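Local structure of probable molybdenum cofactor guanylyltransferase (Aquifex aeolicus, 2E8B) at residues A[31-34]-A[35-39]; A[93-97]-A[98-102]; A[155-159]-A[160-164]. The protein probably transfers GMP from GTP to the molybdenum-molybdopterin cofactor, with magnesium, to form the molybdenum-molybdopterin guanine dinucleotide cofactor. One frame throughout, in Å; residues are numbered along the deposited sequence.

Contact 1: A[31-34]-A[35-39]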
loop_
_atom_site.group_PDB
_atom_site.type_symbol
_atom_site.label_atom_id
_atom_site.label_comp_id
_atom_site.label_asym_id
_atom_site.label_seq_id
_atom_site.Cartn_x
_atom_site.Cartn_y
_atom_site.Cartn_z
ATOM N N ASP A 31 22.176 6.938 11.917
ATOM C CA ASP A 31 21.780 7.378 10.583
ATOM C C ASP A 31 20.276 7.422 10.362
ATOM O O ASP A 31 19.823 7.485 9.219
ATOM C CB ASP A 31 22.397 6.462 9.522
ATOM C CG ASP A 31 23.911 6.446 9.569
ATOM O OD1 ASP A 31 24.522 7.522 9.413
ATOM O OD2 ASP A 31 24.488 5.353 9.756
ATOM N N LYS A 32 19.490 7.402 11.433
ATOM C CA LYS A 32 18.045 7.416 11.253
ATOM C C LYS A 32 17.542 8.647 10.497
ATOM O O LYS A 32 16.664 8.528 9.643
ATOM C CB LYS A 32 17.317 7.278 12.595
ATOM C CG LYS A 32 17.522 8.401 13.588
ATOM C CD LYS A 32 16.672 8.146 14.826
ATOM C CE LYS A 32 17.013 9.098 15.958
ATOM N NZ LYS A 32 16.147 8.885 17.152
ATOM N N LEU A 33 18.100 9.823 10.778
ATOM C CA LEU A 33 17.643 11.021 10.077
ATOM C C LEU A 33 17.797 10.909 8.556
ATOM O O LEU A 33 16.912 11.340 7.808
ATOM C CB LEU A 33 18.374 12.267 10.587
ATOM C CG LEU A 33 17.776 13.592 10.095
ATOM C CD1 LEU A 33 16.321 13.702 10.538
ATOM C CD2 LEU A 33 18.588 14.760 10.645
ATOM N N LEU A 34 18.906 10.332 8.091
ATOM C CA LEU A 34 19.129 10.165 6.653
ATOM C C LEU A 34 17.985 9.379 6.026
ATOM O O LEU A 34 17.515 9.702 4.935
ATOM C CB LEU A 34 20.437 9.414 6.381
ATOM C CG LEU A 34 21.726 10.192 6.123
ATOM C CD1 LEU A 34 22.852 9.199 5.862
ATOM C CD2 LEU A 34 21.550 11.118 4.925
ATOM N N TYR A 35 17.535 8.344 6.727
ATOM C CA TYR A 35 16.453 7.509 6.226
ATOM C C TYR A 35 15.098 8.205 6.300
ATOM O O TYR A 35 14.256 8.035 5.421
ATOM C CB TYR A 35 16.424 6.187 6.997
ATOM C CG TYR A 35 17.599 5.294 6.662
ATOM C CD1 TYR A 35 17.607 4.526 5.496
ATOM C CD2 TYR A 35 18.726 5.258 7.479
ATOM C CE1 TYR A 35 18.712 3.745 5.153
ATOM C CE2 TYR A 35 19.834 4.482 7.147
ATOM C CZ TYR A 35 19.821 3.729 5.984
ATOM O OH TYR A 35 20.921 2.969 5.656
ATOM N N GLU A 36 14.893 9.001 7.343
ATOM C CA GLU A 36 13.630 9.707 7.501
ATOM C C GLU A 36 13.476 10.789 6.442
ATOM O O GLU A 36 12.390 10.986 5.903
ATOM C CB GLU A 36 13.543 10.319 8.899
ATOM C CG GLU A 36 13.662 9.279 10.003
ATOM C CD GLU A 36 13.720 9.888 11.387
ATOM O OE1 GLU A 36 14.496 10.845 11.582
ATOM O OE2 GLU A 36 12.997 9.398 12.282
ATOM N N ILE A 37 14.565 11.491 6.148
ATOM C CA ILE A 37 14.527 12.552 5.148
ATOM C C ILE A 37 14.364 11.960 3.756
ATOM O O ILE A 37 13.537 12.421 2.967
ATOM C CB ILE A 37 15.802 13.414 5.218
ATOM C CG1 ILE A 37 15.863 14.109 6.581
ATOM C CG2 ILE A 37 15.821 14.435 4.083
ATOM C CD1 ILE A 37 14.624 14.914 6.926
ATOM N N LYS A 38 15.149 10.928 3.463
ATOM C CA LYS A 38 15.072 10.256 2.176
ATOM C C LYS A 38 13.675 9.656 2.035
ATOM O O LYS A 38 13.098 9.639 0.945
ATOM C CB LYS A 38 16.131 9.151 2.108
ATOM C CG LYS A 38 16.186 8.373 0.796
ATOM C CD LYS A 38 16.641 9.233 -0.375
ATOM C CE LYS A 38 15.497 10.054 -0.944
ATOM N NZ LYS A 38 14.383 9.182 -1.397
ATOM N N GLY A 39 13.136 9.182 3.157
ATOM C CA GLY A 39 11.815 8.578 3.175
ATOM C C GLY A 39 10.696 9.491 2.704
ATOM O O GLY A 39 9.683 9.022 2.184
#
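The backbone N of I37 donates to L33 O over 2.9 Å, a regular i to i+4 helix bond. E36 N makes an equivalent bond of the same length to K32 O, and K38 N reaches L34 O at 3.0 Å. The ladder frays at its start: Y35 N lies 3.5 Å from D31 O, a weak bond, and D31, at the N-cap position, makes no capping bond with its side chain. The ring of Y35 also lies against D31 O, which meets it at the edge, near the ring plane, with CD2 of Y35 only 3.0 Å from D31 O. CE2 of the same ring comes to 4.0 Å from D31 CB, and R27 makes a cation-pi contact with the ring. CG of E36 lies against K32 O; the chain, extended beyond CG, runs on past that oxygen, and E36 OE1 comes to 3.5 Å from L33 CD1, the two side chains crossing at about a right angle. E36 OE2 is hydrogen-bonded to S25 OG, so the helix is tied to the loop before it. L33 and I37 run side by side in the same direction and touch through L33 CD1 and I37 CG1 (4.0 Å). L33 can do this because its CG stands anti to the backbone N (chi1 -169°). These residues form the first two turns of helix 32-51, at the surface, the helix of a beta-alpha-beta unit between parallel strands 16-22 and 56-61, and they include K32, a predicted GTP-binding residue.

Contact 2: A[93-97]-A[98-102]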
loop_
_atom_site.group_PDB
_atom_site.type_symbol
_atom_site.label_atom_id
_atom_site.label_comp_id
_atom_site.label_asym_id
_atom_site.label_seq_id
_atom_site.Cartn_x
_atom_site.Cartn_y
_atom_site.Cartn_z
ATOM N N LYS A 93 -11.913 0.633 5.087
ATOM C CA LYS A 93 -13.056 1.265 5.735
ATOM C C LYS A 93 -13.470 2.490 4.911
ATOM O O LYS A 93 -14.658 2.775 4.742
ATOM C CB LYS A 93 -12.658 1.685 7.152
ATOM C CG LYS A 93 -13.715 2.426 7.951
ATOM C CD LYS A 93 -13.141 2.798 9.313
ATOM C CE LYS A 93 -14.116 3.599 10.151
ATOM N NZ LYS A 93 -13.516 3.916 11.476
ATOM N N HIS A 94 -12.475 3.197 4.383
ATOM C CA HIS A 94 -12.704 4.396 3.588
ATOM C C HIS A 94 -13.111 4.088 2.149
ATOM O O HIS A 94 -13.825 4.867 1.528
ATOM C CB HIS A 94 -11.434 5.256 3.571
ATOM C CG HIS A 94 -11.563 6.517 2.775
ATOM N ND1 HIS A 94 -12.139 7.663 3.278
ATOM C CD2 HIS A 94 -11.183 6.813 1.509
ATOM C CE1 HIS A 94 -12.107 8.612 2.359
ATOM N NE2 HIS A 94 -11.532 8.120 1.276
ATOM N N ALA A 95 -12.648 2.954 1.629
ATOM C CA ALA A 95 -12.925 2.550 0.248
ATOM C C ALA A 95 -14.337 2.869 -0.240
ATOM O O ALA A 95 -15.316 2.572 0.440
ATOM C CB ALA A 95 -12.647 1.063 0.085
ATOM N N LYS A 96 -14.428 3.472 -1.424
ATOM C CA LYS A 96 -15.716 3.823 -2.018
ATOM C C LYS A 96 -16.070 2.860 -3.149
ATOM O O LYS A 96 -17.174 2.909 -3.695
ATOM C CB LYS A 96 -15.682 5.256 -2.557
ATOM C CG LYS A 96 -15.199 6.295 -1.554
ATOM C CD LYS A 96 -15.964 6.230 -0.240
ATOM C CE LYS A 96 -15.425 7.252 0.754
ATOM N NZ LYS A 96 -15.952 7.030 2.129
ATOM N N GLU A 97 -15.123 1.996 -3.506
ATOM C CA GLU A 97 -15.339 1.004 -4.555
ATOM C C GLU A 97 -15.075 -0.375 -3.948
ATOM O O GLU A 97 -14.458 -0.477 -2.889
ATOM C CB GLU A 97 -14.400 1.250 -5.740
ATOM C CG GLU A 97 -14.572 2.611 -6.411
ATOM C CD GLU A 97 -13.855 2.697 -7.747
ATOM O OE1 GLU A 97 -12.658 2.351 -7.807
ATOM O OE2 GLU A 97 -14.486 3.116 -8.742
ATOM N N GLU A 98 -15.536 -1.426 -4.618
ATOM C CA GLU A 98 -15.377 -2.792 -4.115
ATOM C C GLU A 98 -13.940 -3.298 -4.032
ATOM O O GLU A 98 -13.605 -4.092 -3.150
ATOM C CB GLU A 98 -16.203 -3.762 -4.965
ATOM C CG GLU A 98 -16.091 -5.214 -4.526
ATOM C CD GLU A 98 -16.470 -5.412 -3.070
ATOM O OE1 GLU A 98 -17.618 -5.083 -2.704
ATOM O OE2 GLU A 98 -15.620 -5.896 -2.292
ATOM N N ASN A 99 -13.096 -2.853 -4.954
ATOM C CA ASN A 99 -11.699 -3.265 -4.966
ATOM C C ASN A 99 -10.823 -2.023 -5.050
ATOM O O ASN A 99 -11.057 -1.148 -5.883
ATOM C CB ASN A 99 -11.430 -4.178 -6.164
ATOM C CG ASN A 99 -12.283 -5.427 -6.143
ATOM O OD1 ASN A 99 -12.203 -6.231 -5.215
ATOM N ND2 ASN A 99 -13.113 -5.597 -7.169
ATOM N N VAL A 100 -9.822 -1.938 -4.178
ATOM C CA VAL A 100 -8.933 -0.788 -4.179
ATOM C C VAL A 100 -7.480 -1.231 -4.146
ATOM O O VAL A 100 -7.162 -2.325 -3.671
ATOM C CB VAL A 100 -9.206 0.141 -2.966
ATOM C CG1 VAL A 100 -10.658 0.619 -2.991
ATOM C CG2 VAL A 100 -8.898 -0.586 -1.666
ATOM N N PHE A 101 -6.598 -0.389 -4.676
ATOM C CA PHE A 101 -5.186 -0.720 -4.671
ATOM C C PHE A 101 -4.560 -0.239 -3.368
ATOM O O PHE A 101 -4.980 0.774 -2.795
ATOM C CB PHE A 101 -4.461 -0.077 -5.857
ATOM C CG PHE A 101 -3.231 -0.825 -6.272
ATOM C CD1 PHE A 101 -2.011 -0.586 -5.655
ATOM C CD2 PHE A 101 -3.308 -1.827 -7.237
ATOM C CE1 PHE A 101 -0.883 -1.337 -5.984
ATOM C CE2 PHE A 101 -2.186 -2.584 -7.573
ATOM C CZ PHE A 101 -0.969 -2.337 -6.942
ATOM N N VAL A 102 -3.570 -0.988 -2.894
ATOM C CA VAL A 102 -2.854 -0.658 -1.669
ATOM C C VAL A 102 -1.383 -0.634 -2.043
ATOM O O VAL A 102 -0.874 -1.567 -2.670
ATOM C CB VAL A 102 -3.104 -1.711 -0.572
ATOM C CG1 VAL A 102 -2.226 -1.422 0.641
ATOM C CG2 VAL A 102 -4.572 -1.691 -0.166
HETATM O O HOH W 1 -10.807 1.382 -6.445
#
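A95 and V100 meet where helix 84-94 gives way to strand 99-104, a tight helix-to-strand connection that returns the chain to the central sheet of this GT-A-like nucleotidyltransferase fold. Apolar contact is confined to one pair of methyl groups: A95 CB and V100 CG1 lie 3.7 Å apart. Both residues are buried. A95 is the first to leave helical backbone angles (phi/psi -39°/132°), which turns the chain toward the strand, and its CB points toward segment 98-102. V100 CG1 stands anti to its own carbonyl carbon (chi1 -58°), which aims it back at A95 and brings it to 4.0 Å from E97 O. On its other contacts V100 packs against T16 and Y18 of the neighbouring parallel strand.

The polar link between the two segments is made by water, while the carboxylates of the two glutamates are also held from outside. E98 OE2 accepts from S142 OG and K144 N, at the end of antiparallel strand 140-142, and E97 OE1 accepts from N15 N, just ahead of strand 16-22. The E97 side chain, extended beyond CG, carries OE1 to the water that it shares with the backbone of N99. This single molecule donates to both sides, lying 2.5 Å from E97 OE1 and 2.6 Å from N99 O.

Contact 3: A[155-159]-A[160-164]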
loop_
_atom_site.group_PDB
_atom_site.type_symbol
_atom_site.label_atom_id
_atom_site.label_comp_id
_atom_site.label_asym_id
_atom_site.label_seq_id
_atom_site.Cartn_x
_atom_site.Cartn_y
_atom_site.Cartn_z
ATOM N N LYS A 155 -9.412 -9.531 17.682
ATOM C CA LYS A 155 -8.908 -10.676 18.433
ATOM C C LYS A 155 -7.418 -10.562 18.733
ATOM O O LYS A 155 -6.828 -11.452 19.348
ATOM C CB LYS A 155 -9.198 -11.977 17.683
ATOM C CG LYS A 155 -10.680 -12.334 17.633
ATOM C CD LYS A 155 -10.913 -13.601 16.832
ATOM C CE LYS A 155 -12.387 -13.970 16.776
ATOM N NZ LYS A 155 -12.604 -15.203 15.967
ATOM N N GLY A 156 -6.811 -9.469 18.279
ATOM C CA GLY A 156 -5.403 -9.230 18.554
ATOM C C GLY A 156 -4.358 -9.791 17.607
ATOM O O GLY A 156 -3.163 -9.638 17.863
ATOM N N ASP A 157 -4.786 -10.436 16.528
ATOM C CA ASP A 157 -3.846 -11.006 15.561
ATOM C C ASP A 157 -3.622 -9.975 14.459
ATOM O O ASP A 157 -4.461 -9.809 13.575
ATOM C CB ASP A 157 -4.420 -12.294 14.964
ATOM C CG ASP A 157 -3.391 -13.090 14.166
ATOM O OD1 ASP A 157 -2.300 -12.553 13.859
ATOM O OD2 ASP A 157 -3.685 -14.259 13.838
ATOM N N TYR A 158 -2.486 -9.288 14.524
ATOM C CA TYR A 158 -2.149 -8.250 13.555
ATOM C C TYR A 158 -1.365 -8.760 12.353
ATOM O O TYR A 158 -0.963 -7.975 11.495
ATOM C CB TYR A 158 -1.327 -7.154 14.237
ATOM C CG TYR A 158 -2.086 -6.286 15.223
ATOM C CD1 TYR A 158 -3.322 -6.680 15.743
ATOM C CD2 TYR A 158 -1.543 -5.075 15.654
ATOM C CE1 TYR A 158 -3.996 -5.880 16.674
ATOM C CE2 TYR A 158 -2.203 -4.278 16.579
ATOM C CZ TYR A 158 -3.427 -4.685 17.084
ATOM O OH TYR A 158 -4.068 -3.899 18.013
ATOM N N ARG A 159 -1.133 -10.067 12.285
ATOM C CA ARG A 159 -0.373 -10.616 11.169
ATOM C C ARG A 159 -1.151 -10.591 9.861
ATOM O O ARG A 159 -2.208 -11.211 9.755
ATOM C CB ARG A 159 0.035 -12.054 11.472
ATOM C CG ARG A 159 0.880 -12.211 12.717
ATOM C CD ARG A 159 1.078 -13.685 13.015
ATOM N NE ARG A 159 -0.190 -14.328 13.356
ATOM C CZ ARG A 159 -0.361 -15.644 13.435
ATOM N NH1 ARG A 159 0.657 -16.462 13.191
ATOM N NH2 ARG A 159 -1.544 -16.142 13.779
ATOM N N ILE A 160 -0.639 -9.876 8.863
ATOM C CA ILE A 160 -1.321 -9.845 7.573
ATOM C C ILE A 160 -1.142 -11.205 6.901
ATOM O O ILE A 160 -1.974 -11.619 6.089
ATOM C CB ILE A 160 -0.781 -8.717 6.668
ATOM C CG1 ILE A 160 -1.129 -7.357 7.290
ATOM C CG2 ILE A 160 -1.410 -8.809 5.280
ATOM C CD1 ILE A 160 -0.588 -6.163 6.512
ATOM N N TRP A 161 -0.061 -11.904 7.236
ATOM C CA TRP A 161 0.166 -13.238 6.672
ATOM C C TRP A 161 -0.969 -14.155 7.104
ATOM O O TRP A 161 -1.488 -14.929 6.308
ATOM C CB TRP A 161 1.483 -13.847 7.161
ATOM C CG TRP A 161 2.717 -13.330 6.491
ATOM C CD1 TRP A 161 2.788 -12.538 5.380
ATOM C CD2 TRP A 161 4.068 -13.587 6.888
ATOM N NE1 TRP A 161 4.104 -12.284 5.063
ATOM C CE2 TRP A 161 4.909 -12.919 5.972
ATOM C CE3 TRP A 161 4.651 -14.320 7.932
ATOM C CZ2 TRP A 161 6.305 -12.960 6.065
ATOM C CZ3 TRP A 161 6.039 -14.360 8.026
ATOM C CH2 TRP A 161 6.848 -13.685 7.097
ATOM N N ALA A 162 -1.352 -14.064 8.374
ATOM C CA ALA A 162 -2.431 -14.893 8.906
ATOM C C ALA A 162 -3.755 -14.476 8.284
ATOM O O ALA A 162 -4.600 -15.314 7.969
ATOM C CB ALA A 162 -2.495 -14.761 10.428
ATOM N N LEU A 163 -3.935 -13.173 8.116
ATOM C CA LEU A 163 -5.153 -12.653 7.509
ATOM C C LEU A 163 -5.309 -13.221 6.103
ATOM O O LEU A 163 -6.372 -13.727 5.743
ATOM C CB LEU A 163 -5.102 -11.126 7.423
ATOM C CG LEU A 163 -6.190 -10.467 6.566
ATOM C CD1 LEU A 163 -7.558 -10.598 7.251
ATOM C CD2 LEU A 163 -5.849 -8.991 6.355
ATOM N N LEU A 164 -4.239 -13.136 5.317
ATOM C CA LEU A 164 -4.267 -13.615 3.944
ATOM C C LEU A 164 -4.492 -15.120 3.835
ATOM O O LEU A 164 -5.184 -15.574 2.926
ATOM C CB LEU A 164 -2.987 -13.197 3.216
ATOM C CG LEU A 164 -2.875 -11.687 2.956
ATOM C CD1 LEU A 164 -1.593 -11.409 2.188
ATOM C CD2 LEU A 164 -4.071 -11.193 2.164
#
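The guanidinium of R159 has the A162 methyl over one face, with A162 CB 3.4 Å above the plane and displaced toward the rim, and the D157 carboxylate at its edge, where D157 CG lies in plane. R159 grips the acid side-on with two nitrogens, one to each oxygen. NE donates to D157 OD1 at 2.8 Å with an almost straight N-H...O angle of 175°, and NH2 donates to D157 OD2 at 2.9 Å. Both oxygens are met on their syn sides, yet the carboxylate is turned somewhat against the guanidinium, since both donors lie somewhat out of its plane.

D157 OD1 has a second donor: R159 N approaches it on the anti side at 3.2 Å, from the opposite face of the carboxylate to NE. This backbone bond, from two residues on, makes an Asx turn just before helix 160-167. The arginine folds back to its partner through a bend at chi3 (-65°), and the bend also lays NE, CZ and NH2 along the A162 methyl, whose CB is 3.6 Å from D157 OD2. In the backbone, R159 at the N-cap position starts the helix ladder, its O accepting from L163 N at 3.1 Å. The loop itself begins with a Schellman motif at G156, whose positive phi ends helix 146-154.

R152 of that preceding helix forms a salt bridge to D157 OD2, so the aspartate has two arginines, one from the helix before the loop and one from the residue that starts the next helix. Such pairing would probably favour the charged carboxylate. The two-pronged salt bridge and the Asx bond on D157 OD1 probably hold the guanidinium's rotation and the loop's turn together.

How the contacts relate
Along the chain the contacts come in series, 31-39, 93-102 and 155-164, all within the MobA-like NTP transferase range. Contacts 1 and 2 lie on opposite sides of the chain's centre, with their own centres 30 Å apart; contacts 1 and 3 are 29 Å apart. Contacts 2 and 3 are closer, 19 Å between centres and about 8 Å between nearest atoms, but do not touch. The sheet connects the first two: strand 16-22, which leads to helix 32-51, pairs in parallel with strand 99-104. Helix 84-94, ending in contact 2, also packs on Y158, I160 and L163 of contact 3. All three are local contacts at helix starts or ends in one predicted GTP-binding domain.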